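Long-range contact in cellulase (Clostridium cellulovorans, PDB 6UI3), which is a catalytic domain of glycoside hydrolase family 5, a broad-specificity endoglucanase that probably cleaves beta-linked glucan chains in plant cell-wall polysaccharides: residues E10-S15 / Y141-I146. Numbering follows the deposited sequence.
Sequences EMRGLS and YSDKLI
R12 and D143 form a side-on salt bridge: NE of R12 lies 2.8 Å from OD2 of D143, and NH2 of R12 lies 2.9 Å from OD1 of D143. The fit is skewed, the guanidinium and carboxylate planes standing 54° apart; NE meets OD2 on its syn side, whereas NH2 comes to OD1 from above the carboxylate plane. OD2 of D143 also accepts the backbone N of R12 at 2.9 Å, from the opposite face to NE. Aspartate suits the spot: with CG between backbone N and carbonyl carbon (chi1 61°), its carboxylate faces R12 and serves all three donors. Arginine suits position 12 because its flat group hands NE and NH2 to separate oxygens. The backbone N of D143 donates to O of E10 at 2.9 Å, and CE of M11 packs 3.7 Å from CB of D143.

CD1 of L14 covers one guanidinium face of R12; over the opposite face lies NZ of K144, a like charge 3.9 Å from NH2 of R12, probably offset by K144's salt bridge to D99. One water links OD1 to E10 and K144, another OD2 to the backbone N of L14. S142 OG accepts from K144 N, an ST turn opening the type I turn S142-L145. The contact thus pins the segment leading into helix 16-21 to the turn entering barrel strand 145-148, beside strand 101-105, whose Y101 is hydrogen-bonded through OH to NH2 of R12.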
ATOM      1  N   GLU A  10     -15.832  -0.635 -15.696  1.00 13.75           N
ATOM      2  CA  GLU A  10     -16.850   0.213 -15.086  1.00 15.02           C
ATOM      3  C   GLU A  10     -16.233   1.391 -14.345  1.00 12.27           C
ATOM      4  O   GLU A  10     -15.367   1.221 -13.485  1.00 12.16           O
ATOM      5  CB  GLU A  10     -17.674  -0.603 -14.083  1.00 18.67           C
ATOM      6  CG  GLU A  10     -18.731   0.220 -13.332  1.00 23.78           C
ATOM      7  CD  GLU A  10     -19.469  -0.569 -12.257  1.00 28.92           C
ATOM      8  OE1 GLU A  10     -18.817  -1.210 -11.402  1.00 29.58           O
ATOM      9  OE2 GLU A  10     -20.717  -0.537 -12.270  1.00 31.23           O
ATOM     10  N   MET A  11     -16.744   2.578 -14.623  1.00 12.84           N
ATOM     11  CA  MET A  11     -16.353   3.789 -13.908  1.00 12.95           C
ATOM     12  C   MET A  11     -17.619   4.371 -13.293  1.00 13.96           C
ATOM     13  O   MET A  11     -18.453   4.955 -13.992  1.00 15.51           O
ATOM     14  CB  MET A  11     -15.667   4.773 -14.848  1.00 14.68           C
ATOM     15  CG  MET A  11     -15.358   6.137 -14.233  1.00 16.01           C
ATOM     16  SD  MET A  11     -14.504   6.078 -12.649  1.00 13.69           S
ATOM     17  CE  MET A  11     -12.910   5.453 -13.111  1.00 13.80           C
ATOM     18  N   ARG A  12     -17.778   4.191 -11.986  1.00 11.91           N
ATOM     19  CA  ARG A  12     -18.944   4.735 -11.300  1.00 13.04           C
ATOM     20  C   ARG A  12     -18.850   6.241 -11.102  1.00 13.59           C
ATOM     21  O   ARG A  12     -19.879   6.882 -10.870  1.00 16.01           O
ATOM     22  CB  ARG A  12     -19.131   4.053  -9.942  1.00 13.07           C
ATOM     23  CG  ARG A  12     -19.513   2.570 -10.006  1.00 13.96           C
ATOM     24  CD  ARG A  12     -19.336   1.889  -8.652  1.00 14.81           C
ATOM     25  NE  ARG A  12     -17.925   1.588  -8.419  1.00 13.80           N
ATOM     26  CZ  ARG A  12     -17.416   1.012  -7.332  1.00 13.32           C
ATOM     27  NH1 ARG A  12     -18.181   0.668  -6.304  1.00 16.18           N
ATOM     28  NH2 ARG A  12     -16.132   0.757  -7.271  1.00 13.30           N
ATOM     29  N   GLY A  13     -17.652   6.814 -11.166  1.00 11.69           N
ATOM     30  CA  GLY A  13     -17.472   8.225 -10.879  1.00 13.27           C
ATOM     31  C   GLY A  13     -17.658   8.578  -9.419  1.00 12.98           C
ATOM     32  O   GLY A  13     -18.111   9.682  -9.102  1.00 14.61           O
ATOM     33  N   LEU A  14     -17.325   7.662  -8.520  1.00 11.72           N
ATOM     34  CA  LEU A  14     -17.437   7.923  -7.090  1.00 10.54           C
ATOM     35  C   LEU A  14     -16.462   9.005  -6.641  1.00 10.13           C
ATOM     36  O   LEU A  14     -15.343   9.108  -7.141  1.00 10.27           O
ATOM     37  CB  LEU A  14     -17.116   6.650  -6.308  1.00 11.68           C
ATOM     38  CG  LEU A  14     -17.986   5.410  -6.534  1.00 12.74           C
ATOM     39  CD1 LEU A  14     -17.566   4.285  -5.596  1.00 14.15           C
ATOM     40  CD2 LEU A  14     -19.470   5.707  -6.355  1.00 15.05           C
ATOM     41  N   SER A  15     -16.888   9.810  -5.681  1.00 10.32           N
ATOM     42  CA  SER A  15     -15.960  10.669  -4.973  1.00 10.75           C
ATOM     43  C   SER A  15     -14.903   9.806  -4.285  1.00 10.01           C
ATOM     44  O   SER A  15     -15.114   8.621  -3.997  1.00  9.49           O
ATOM     45  CB  SER A  15     -16.717  11.468  -3.923  1.00 11.22           C
ATOM     46  OG  SER A  15     -17.207  10.588  -2.934  1.00 10.98           O
ATOM     47  N   TYR A 141      -9.280   0.674 -17.554  1.00  9.61           N
ATOM     48  CA  TYR A 141      -9.638  -0.226 -16.466  1.00  9.23           C
ATOM     49  C   TYR A 141     -10.628   0.428 -15.509  1.00  9.03           C
ATOM     50  O   TYR A 141     -10.642   1.651 -15.320  1.00  9.24           O
ATOM     51  CB  TYR A 141      -8.367  -0.647 -15.714  1.00  9.28           C
ATOM     52  CG  TYR A 141      -7.763  -1.915 -16.253  1.00 10.07           C
ATOM     53  CD1 TYR A 141      -7.211  -1.974 -17.532  1.00 10.13           C
ATOM     54  CD2 TYR A 141      -7.786  -3.073 -15.496  1.00 11.46           C
ATOM     55  CE1 TYR A 141      -6.705  -3.153 -18.031  1.00 11.49           C
ATOM     56  CE2 TYR A 141      -7.278  -4.245 -15.970  1.00 11.64           C
ATOM     57  CZ  TYR A 141      -6.741  -4.299 -17.241  1.00 12.01           C
ATOM     58  OH  TYR A 141      -6.264  -5.504 -17.716  1.00 14.51           O
ATOM     59  N   SER A 142     -11.454  -0.418 -14.892  1.00  9.65           N
ATOM     60  CA  SER A 142     -12.488   0.022 -13.972  1.00  9.40           C
ATOM     61  C   SER A 142     -11.906   0.767 -12.770  1.00  8.64           C
ATOM     62  O   SER A 142     -10.704   0.741 -12.482  1.00  8.24           O
ATOM     63  CB  SER A 142     -13.255  -1.182 -13.440  1.00 10.02           C
ATOM     64  OG  SER A 142     -12.498  -1.844 -12.431  1.00 11.57           O
ATOM     65  N   ASP A 143     -12.818   1.408 -12.033  1.00  9.35           N
ATOM     66  CA  ASP A 143     -12.507   2.164 -10.831  1.00  8.87           C
ATOM     67  C   ASP A 143     -12.054   1.301  -9.668  1.00  8.17           C
ATOM     68  O   ASP A 143     -11.680   1.853  -8.629  1.00  9.48           O
ATOM     69  CB  ASP A 143     -13.690   3.058 -10.420  1.00  9.06           C
ATOM     70  CG  ASP A 143     -14.957   2.291 -10.091  1.00 10.33           C
ATOM     71  OD1 ASP A 143     -14.916   1.065  -9.863  1.00 11.32           O
ATOM     72  OD2 ASP A 143     -16.032   2.933 -10.048  1.00 11.09           O
ATOM     73  N   LYS A 144     -12.038  -0.018  -9.807  1.00  8.40           N
ATOM     74  CA  LYS A 144     -11.459  -0.851  -8.760  1.00  8.96           C
ATOM     75  C   LYS A 144      -9.941  -0.939  -8.852  1.00  7.88           C
ATOM     76  O   LYS A 144      -9.312  -1.422  -7.908  1.00  9.03           O
ATOM     77  CB  LYS A 144     -12.124  -2.219  -8.727  1.00 10.99           C
ATOM     78  CG  LYS A 144     -13.549  -2.116  -8.166  1.00 13.38           C
ATOM     79  CD  LYS A 144     -14.001  -3.385  -7.494  1.00 16.07           C
ATOM     80  CE  LYS A 144     -15.365  -3.209  -6.853  1.00 18.52           C
ATOM     81  NZ  LYS A 144     -16.423  -3.073  -7.877  1.00 21.86           N
ATOM     82  N   LEU A 145      -9.337  -0.434  -9.921  1.00  7.82           N
ATOM     83  CA  LEU A 145      -7.892  -0.264 -10.004  1.00  7.17           C
ATOM     84  C   LEU A 145      -7.517   1.125  -9.495  1.00  7.81           C
ATOM     85  O   LEU A 145      -8.015   2.136  -9.998  1.00  8.04           O
ATOM     86  CB  LEU A 145      -7.421  -0.446 -11.444  1.00  8.69           C
ATOM     87  CG  LEU A 145      -5.925  -0.193 -11.694  1.00  8.90           C
ATOM     88  CD1 LEU A 145      -5.060  -1.163 -10.923  1.00 10.77           C
ATOM     89  CD2 LEU A 145      -5.638  -0.299 -13.182  1.00 10.01           C
ATOM     90  N   ILE A 146      -6.618   1.164  -8.519  1.00  7.04           N
ATOM     91  CA  ILE A 146      -6.158   2.373  -7.847  1.00  7.21           C
ATOM     92  C   ILE A 146      -4.648   2.472  -8.053  1.00  6.71           C
ATOM     93  O   ILE A 146      -3.963   1.444  -8.068  1.00  7.12           O
ATOM     94  CB  ILE A 146      -6.473   2.247  -6.340  1.00  7.11           C
ATOM     95  CG1 ILE A 146      -7.980   2.114  -6.092  1.00  8.31           C
ATOM     96  CG2 ILE A 146      -5.848   3.415  -5.550  1.00  7.99           C
ATOM     97  CD1 ILE A 146      -8.322   1.639  -4.685  1.00  9.65           C
TER
HETATM   98  O   HOH W   1     -16.318  -1.283 -10.222  0.98 16.70           O
HETATM   99  O   HOH W   2     -15.620   5.585  -9.322  1.00 11.19           O